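Local atomic coordinates of regulatory protein of LacI family (PDB entry 3BBL), a protein that probably regulates transcription by binding DNA in response to a small effector molecule, as other members of the LacI family do. Residues V91-V105 with I243-I257. Numbering follows the deposited sequence.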
loop_
_atom_site.group_PDB
_atom_site.type_symbol
_atom_site.label_atom_id
_atom_site.label_comp_id
_atom_site.label_asym_id
_atom_site.label_seq_id
_atom_site.Cartn_x
_atom_site.Cartn_y
_atom_site.Cartn_z
ATOM N N VAL A 91 -13.523 -3.269 -19.733
ATOM C CA VAL A 91 -12.868 -4.522 -19.396
ATOM C C VAL A 91 -12.986 -4.634 -17.890
ATOM O O VAL A 91 -12.705 -3.679 -17.168
ATOM C CB VAL A 91 -11.375 -4.522 -19.776
ATOM C CG1 VAL A 91 -10.686 -5.726 -19.157
ATOM C CG2 VAL A 91 -11.219 -4.558 -21.279
ATOM N N ALA A 92 -13.434 -5.785 -17.414
ATOM C CA ALA A 92 -13.561 -5.992 -15.978
ATOM C C ALA A 92 -12.355 -6.771 -15.466
ATOM O O ALA A 92 -11.914 -7.730 -16.094
ATOM C CB ALA A 92 -14.843 -6.753 -15.665
ATOM N N PHE A 93 -11.795 -6.327 -14.349
ATOM C CA PHE A 93 -10.677 -7.030 -13.732
ATOM C C PHE A 93 -11.353 -7.934 -12.703
ATOM O O PHE A 93 -11.516 -7.555 -11.540
ATOM C CB PHE A 93 -9.734 -6.057 -13.021
ATOM C CG PHE A 93 -8.607 -6.733 -12.273
ATOM C CD1 PHE A 93 -7.986 -6.100 -11.202
ATOM C CD2 PHE A 93 -8.158 -7.999 -12.644
ATOM C CE1 PHE A 93 -6.943 -6.711 -10.515
ATOM C CE2 PHE A 93 -7.111 -8.618 -11.958
ATOM C CZ PHE A 93 -6.503 -7.969 -10.890
ATOM N N GLY A 94 -11.763 -9.115 -13.148
ATOM C CA GLY A 94 -12.444 -10.053 -12.274
ATOM C C GLY A 94 -13.757 -10.497 -12.889
ATOM O O GLY A 94 -14.508 -9.678 -13.405
ATOM N N ARG A 95 -14.033 -11.796 -12.838
ATOM C CA ARG A 95 -15.260 -12.356 -13.396
ATOM C C ARG A 95 -16.497 -12.031 -12.559
ATOM O O ARG A 95 -16.394 -11.488 -11.460
ATOM C CB ARG A 95 -15.115 -13.873 -13.526
ATOM C CG ARG A 95 -14.106 -14.309 -14.572
ATOM C CD ARG A 95 -13.468 -15.639 -14.209
ATOM N NE ARG A 95 -12.615 -15.511 -13.030
ATOM C CZ ARG A 95 -11.903 -16.503 -12.509
ATOM N NH1 ARG A 95 -11.942 -17.707 -13.059
ATOM N NH2 ARG A 95 -11.140 -16.287 -11.445
ATOM N N SER A 96 -17.667 -12.368 -13.096
ATOM C CA SER A 96 -18.938 -12.137 -12.417
ATOM C C SER A 96 -20.024 -12.985 -13.072
ATOM O O SER A 96 -20.310 -12.825 -14.259
ATOM C CB SER A 96 -19.323 -10.663 -12.496
ATOM O OG SER A 96 -20.560 -10.438 -11.847
ATOM N N ASN A 97 -20.632 -13.884 -12.304
ATOM C CA ASN A 97 -21.672 -14.751 -12.852
ATOM C C ASN A 97 -21.128 -15.630 -13.978
ATOM O O ASN A 97 -20.799 -15.141 -15.062
ATOM C CB ASN A 97 -22.838 -13.921 -13.386
ATOM C CG ASN A 97 -23.898 -13.670 -12.342
ATOM O OD1 ASN A 97 -23.628 -13.080 -11.294
ATOM N ND2 ASN A 97 -25.119 -14.119 -12.620
ATOM N N PRO A 98 -21.045 -16.946 -13.732
ATOM C CA PRO A 98 -20.548 -17.937 -14.688
ATOM C C PRO A 98 -20.766 -17.640 -16.175
ATOM O O PRO A 98 -19.887 -17.082 -16.828
ATOM C CB PRO A 98 -21.237 -19.214 -14.224
ATOM C CG PRO A 98 -21.145 -19.068 -12.732
ATOM C CD PRO A 98 -21.544 -17.610 -12.510
ATOM N N ASP A 99 -21.925 -18.001 -16.718
ATOM C CA ASP A 99 -22.159 -17.765 -18.139
ATOM C C ASP A 99 -22.601 -16.350 -18.523
ATOM O O ASP A 99 -23.381 -16.166 -19.459
ATOM C CB ASP A 99 -23.134 -18.812 -18.718
ATOM C CG ASP A 99 -24.476 -18.833 -18.011
ATOM O OD1 ASP A 99 -25.170 -17.793 -18.014
ATOM O OD2 ASP A 99 -24.836 -19.896 -17.458
ATOM N N TRP A 100 -22.104 -15.352 -17.797
ATOM C CA TRP A 100 -22.413 -13.961 -18.124
ATOM C C TRP A 100 -21.257 -13.588 -19.045
ATOM O O TRP A 100 -20.095 -13.819 -18.698
ATOM C CB TRP A 100 -22.403 -13.080 -16.869
ATOM C CG TRP A 100 -23.400 -11.938 -16.929
ATOM C CD1 TRP A 100 -24.421 -11.784 -17.831
ATOM C CD2 TRP A 100 -23.510 -10.838 -16.009
ATOM N NE1 TRP A 100 -25.152 -10.659 -17.528
ATOM C CE2 TRP A 100 -24.611 -10.056 -16.428
ATOM C CE3 TRP A 100 -22.771 -10.428 -14.891
ATOM C CZ2 TRP A 100 -25.007 -8.900 -15.739
ATOM C CZ3 TRP A 100 -23.167 -9.277 -14.210
ATOM C CH2 TRP A 100 -24.268 -8.523 -14.645
ATOM N N ASP A 101 -21.562 -13.026 -20.212
ATOM C CA ASP A 101 -20.514 -12.691 -21.174
ATOM C C ASP A 101 -20.081 -11.230 -21.294
ATOM O O ASP A 101 -20.912 -10.323 -21.361
ATOM C CB ASP A 101 -20.913 -13.201 -22.561
ATOM C CG ASP A 101 -19.873 -12.880 -23.621
ATOM O OD1 ASP A 101 -18.707 -13.309 -23.452
ATOM O OD2 ASP A 101 -20.219 -12.202 -24.617
ATOM N N PHE A 102 -18.764 -11.028 -21.338
ATOM C CA PHE A 102 -18.147 -9.707 -21.476
ATOM C C PHE A 102 -16.629 -9.845 -21.434
ATOM O O PHE A 102 -16.112 -10.925 -21.148
ATOM C CB PHE A 102 -18.626 -8.762 -20.367
ATOM C CG PHE A 102 -18.362 -9.264 -18.978
ATOM C CD1 PHE A 102 -17.188 -8.934 -18.316
ATOM C CD2 PHE A 102 -19.297 -10.061 -18.325
ATOM C CE1 PHE A 102 -16.949 -9.390 -17.020
ATOM C CE2 PHE A 102 -19.068 -10.522 -17.034
ATOM C CZ PHE A 102 -17.893 -10.184 -16.379
ATOM N N ALA A 103 -15.915 -8.764 -21.731
ATOM C CA ALA A 103 -14.456 -8.797 -21.723
ATOM C C ALA A 103 -13.895 -8.700 -20.305
ATOM O O ALA A 103 -14.329 -7.865 -19.512
ATOM C CB ALA A 103 -13.903 -7.663 -22.574
ATOM N N TRP A 104 -12.932 -9.560 -19.984
ATOM C CA TRP A 104 -12.330 -9.526 -18.662
ATOM C C TRP A 104 -10.947 -10.128 -18.530
ATOM O O TRP A 104 -10.513 -10.954 -19.343
ATOM C CB TRP A 104 -13.245 -10.189 -17.618
ATOM C CG TRP A 104 -13.643 -11.634 -17.889
ATOM C CD1 TRP A 104 -14.867 -12.077 -18.303
ATOM C CD2 TRP A 104 -12.836 -12.809 -17.706
ATOM N NE1 TRP A 104 -14.878 -13.451 -18.386
ATOM C CE2 TRP A 104 -13.648 -13.925 -18.027
ATOM C CE3 TRP A 104 -11.512 -13.029 -17.305
ATOM C CZ2 TRP A 104 -13.175 -15.240 -17.956
ATOM C CZ3 TRP A 104 -11.042 -14.342 -17.233
ATOM C CH2 TRP A 104 -11.876 -15.429 -17.560
ATOM N N VAL A 105 -10.262 -9.675 -17.487
ATOM C CA VAL A 105 -8.946 -10.156 -17.122
ATOM C C VAL A 105 -9.111 -10.528 -15.651
ATOM O O VAL A 105 -9.707 -9.774 -14.882
ATOM C CB VAL A 105 -7.867 -9.060 -17.238
ATOM C CG1 VAL A 105 -6.529 -9.601 -16.744
ATOM C CG2 VAL A 105 -7.743 -8.587 -18.681
ATOM N N ILE A 243 -0.472 -8.615 -10.410
ATOM C CA ILE A 243 -1.283 -7.414 -10.522
ATOM C C ILE A 243 -0.806 -6.452 -11.604
ATOM O O ILE A 243 -1.625 -5.869 -12.312
ATOM C CB ILE A 243 -1.351 -6.675 -9.159
ATOM C CG1 ILE A 243 -1.869 -7.639 -8.085
ATOM C CG2 ILE A 243 -2.254 -5.439 -9.257
ATOM C CD1 ILE A 243 -3.171 -8.341 -8.461
ATOM N N ALA A 244 0.506 -6.288 -11.738
ATOM C CA ALA A 244 1.029 -5.389 -12.761
ATOM C C ALA A 244 0.656 -5.917 -14.145
ATOM O O ALA A 244 0.154 -5.172 -14.984
ATOM C CB ALA A 244 2.547 -5.256 -12.634
ATOM N N GLU A 245 0.884 -7.207 -14.371
ATOM C CA GLU A 245 0.562 -7.812 -15.658
ATOM C C GLU A 245 -0.932 -7.698 -15.947
ATOM O O GLU A 245 -1.340 -7.428 -17.077
ATOM C CB GLU A 245 1.002 -9.278 -15.689
ATOM C CG GLU A 245 0.592 -10.013 -16.958
ATOM C CD GLU A 245 1.127 -11.444 -17.037
ATOM O OE1 GLU A 245 1.203 -12.122 -15.981
ATOM O OE2 GLU A 245 1.459 -11.900 -18.161
ATOM N N ALA A 246 -1.752 -7.897 -14.924
ATOM C CA ALA A 246 -3.189 -7.797 -15.093
ATOM C C ALA A 246 -3.557 -6.373 -15.511
ATOM O O ALA A 246 -4.463 -6.162 -16.314
ATOM C CB ALA A 246 -3.894 -8.165 -13.793
ATOM N N GLY A 247 -2.847 -5.400 -14.957
ATOM C CA GLY A 247 -3.111 -4.017 -15.293
ATOM C C GLY A 247 -2.797 -3.782 -16.754
ATOM O O GLY A 247 -3.587 -3.206 -17.487
ATOM N N ARG A 248 -1.630 -4.247 -17.176
ATOM C CA ARG A 248 -1.194 -4.104 -18.552
ATOM C C ARG A 248 -2.173 -4.780 -19.508
ATOM O O ARG A 248 -2.499 -4.234 -20.556
ATOM C CB ARG A 248 0.212 -4.702 -18.712
ATOM C CG ARG A 248 0.691 -4.818 -20.154
ATOM C CD ARG A 248 2.155 -5.221 -20.240
ATOM N NE ARG A 248 2.406 -6.599 -19.811
ATOM C CZ ARG A 248 2.021 -7.683 -20.481
ATOM N NH1 ARG A 248 1.355 -7.563 -21.625
ATOM N NH2 ARG A 248 2.312 -8.890 -20.007
ATOM N N LYS A 249 -2.642 -5.968 -19.138
ATOM C CA LYS A 249 -3.576 -6.713 -19.972
ATOM C C LYS A 249 -4.932 -6.029 -20.089
ATOM O O LYS A 249 -5.585 -6.110 -21.123
ATOM C CB LYS A 249 -3.765 -8.134 -19.428
ATOM C CG LYS A 249 -2.590 -9.076 -19.675
ATOM C CD LYS A 249 -2.333 -9.261 -21.166
ATOM C CE LYS A 249 -1.540 -10.534 -21.456
ATOM N NZ LYS A 249 -0.227 -10.582 -20.746
ATOM N N CYS A 250 -5.364 -5.358 -19.030
ATOM C CA CYS A 250 -6.643 -4.672 -19.072
ATOM C C CYS A 250 -6.590 -3.548 -20.094
ATOM O O CYS A 250 -7.427 -3.474 -20.998
ATOM C CB CYS A 250 -7.003 -4.102 -17.698
ATOM S SG CYS A 250 -7.688 -5.296 -16.551
ATOM N N ILE A 251 -5.602 -2.672 -19.948
ATOM C CA ILE A 251 -5.438 -1.547 -20.859
ATOM C C ILE A 251 -5.304 -2.049 -22.293
ATOM O O ILE A 251 -5.972 -1.574 -23.206
ATOM C CB ILE A 251 -4.181 -0.727 -20.493
ATOM C CG1 ILE A 251 -4.394 -0.020 -19.151
ATOM C CG2 ILE A 251 -3.871 0.284 -21.589
ATOM C CD1 ILE A 251 -5.523 0.997 -19.157
ATOM N N GLU A 252 -4.439 -3.036 -22.467
ATOM C CA GLU A 252 -4.166 -3.632 -23.761
ATOM C C GLU A 252 -5.409 -4.194 -24.441
ATOM O O GLU A 252 -5.573 -4.068 -25.649
ATOM C CB GLU A 252 -3.138 -4.732 -23.567
ATOM C CG GLU A 252 -2.514 -5.264 -24.819
ATOM C CD GLU A 252 -1.350 -6.174 -24.502
ATOM O OE1 GLU A 252 -0.380 -5.703 -23.864
ATOM O OE2 GLU A 252 -1.409 -7.361 -24.882
ATOM N N LEU A 253 -6.284 -4.811 -23.661
ATOM C CA LEU A 253 -7.502 -5.401 -24.203
ATOM C C LEU A 253 -8.567 -4.347 -24.482
ATOM O O LEU A 253 -9.280 -4.426 -25.477
ATOM C CB LEU A 253 -8.051 -6.449 -23.230
ATOM C CG LEU A 253 -9.351 -7.160 -23.609
ATOM C CD1 LEU A 253 -9.187 -7.851 -24.950
ATOM C CD2 LEU A 253 -9.709 -8.178 -22.529
ATOM N N LEU A 254 -8.673 -3.362 -23.599
ATOM C CA LEU A 254 -9.663 -2.308 -23.762
ATOM C C LEU A 254 -9.307 -1.389 -24.925
ATOM O O LEU A 254 -10.180 -0.954 -25.671
ATOM C CB LEU A 254 -9.788 -1.490 -22.476
ATOM C CG LEU A 254 -10.831 -0.372 -22.521
ATOM C CD1 LEU A 254 -12.200 -0.962 -22.847
ATOM C CD2 LEU A 254 -10.866 0.353 -21.189
ATOM N N VAL A 255 -8.021 -1.096 -25.082
ATOM C CA VAL A 255 -7.579 -0.235 -26.171
ATOM C C VAL A 255 -7.913 -0.891 -27.511
ATOM O O VAL A 255 -8.298 -0.213 -28.460
ATOM C CB VAL A 255 -6.055 0.047 -26.098
ATOM C CG1 VAL A 255 -5.591 0.750 -27.363
ATOM C CG2 VAL A 255 -5.743 0.914 -24.883
ATOM N N ALA A 256 -7.770 -2.210 -27.579
ATOM C CA ALA A 256 -8.075 -2.938 -28.802
ATOM C C ALA A 256 -9.576 -2.876 -29.084
ATOM O O ALA A 256 -9.990 -2.702 -30.226
ATOM C CB ALA A 256 -7.624 -4.386 -28.678
ATOM N N ILE A 257 -10.386 -3.009 -28.040
ATOM C CA ILE A 257 -11.836 -2.968 -28.193
ATOM C C ILE A 257 -12.284 -1.572 -28.599
ATOM O O ILE A 257 -13.130 -1.406 -29.480
ATOM C CB ILE A 257 -12.550 -3.349 -26.882
ATOM C CG1 ILE A 257 -12.200 -4.788 -26.503
ATOM C CG2 ILE A 257 -14.055 -3.197 -27.042
ATOM C CD1 ILE A 257 -12.778 -5.228 -25.172
#
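V91 meets the helix 243-257 with both methyl groups, and each finds a different partner. CG2 rests against the start of the L254 side chain, 3.6 Å from L254 CB and equally near L254 N, the two side chains sliding oppositely past each other, with L253 and I257 CD1 close by; CG1, anti to the backbone N (chi1 169°), is turned instead to the sulfur of C250. That thiol lies at the middle of the contact, among V91, F93 and V105: C250 SG is 3.8 Å from V105 CB and approaches the F93 ring obliquely, 5.4 Å from the ring centroid. V105 splits its methyls: CG2 lies by the thiol, and CG1 leans on the helix backbone, 4.0 Å from A246 O. Toward the start of the helix, F93 CE2 comes to 3.7 Å from A246 CB, while I243 CD1 sits at the ring edge; F26 of helix 23-36 stacks with the same ring. At the other end, A103 CB touches I257 CD1 at 3.7 Å. An alanine in place of V91 would strip both methyls from this seam and would probably open a gap beside L254 and I257 and leave C250 SG without one apolar neighbour. The solvent side is looser and polar: K249 lends only the base of its side chain to V105, and its bent chain carries NZ to a salt bridge with E245 OE2 (3.4 Å, weak as a hydrogen bond), part of a network that also takes in R248 and E252. The helix runs nearly antiparallel to strand 91-93 (167° between axes, 8.7 Å apart) and packs on the parallel strands 90-93 and 104-107, the helix-on-sheet layering of an alpha/beta lobe in the periplasmic binding protein-like fold of LacI-family regulators.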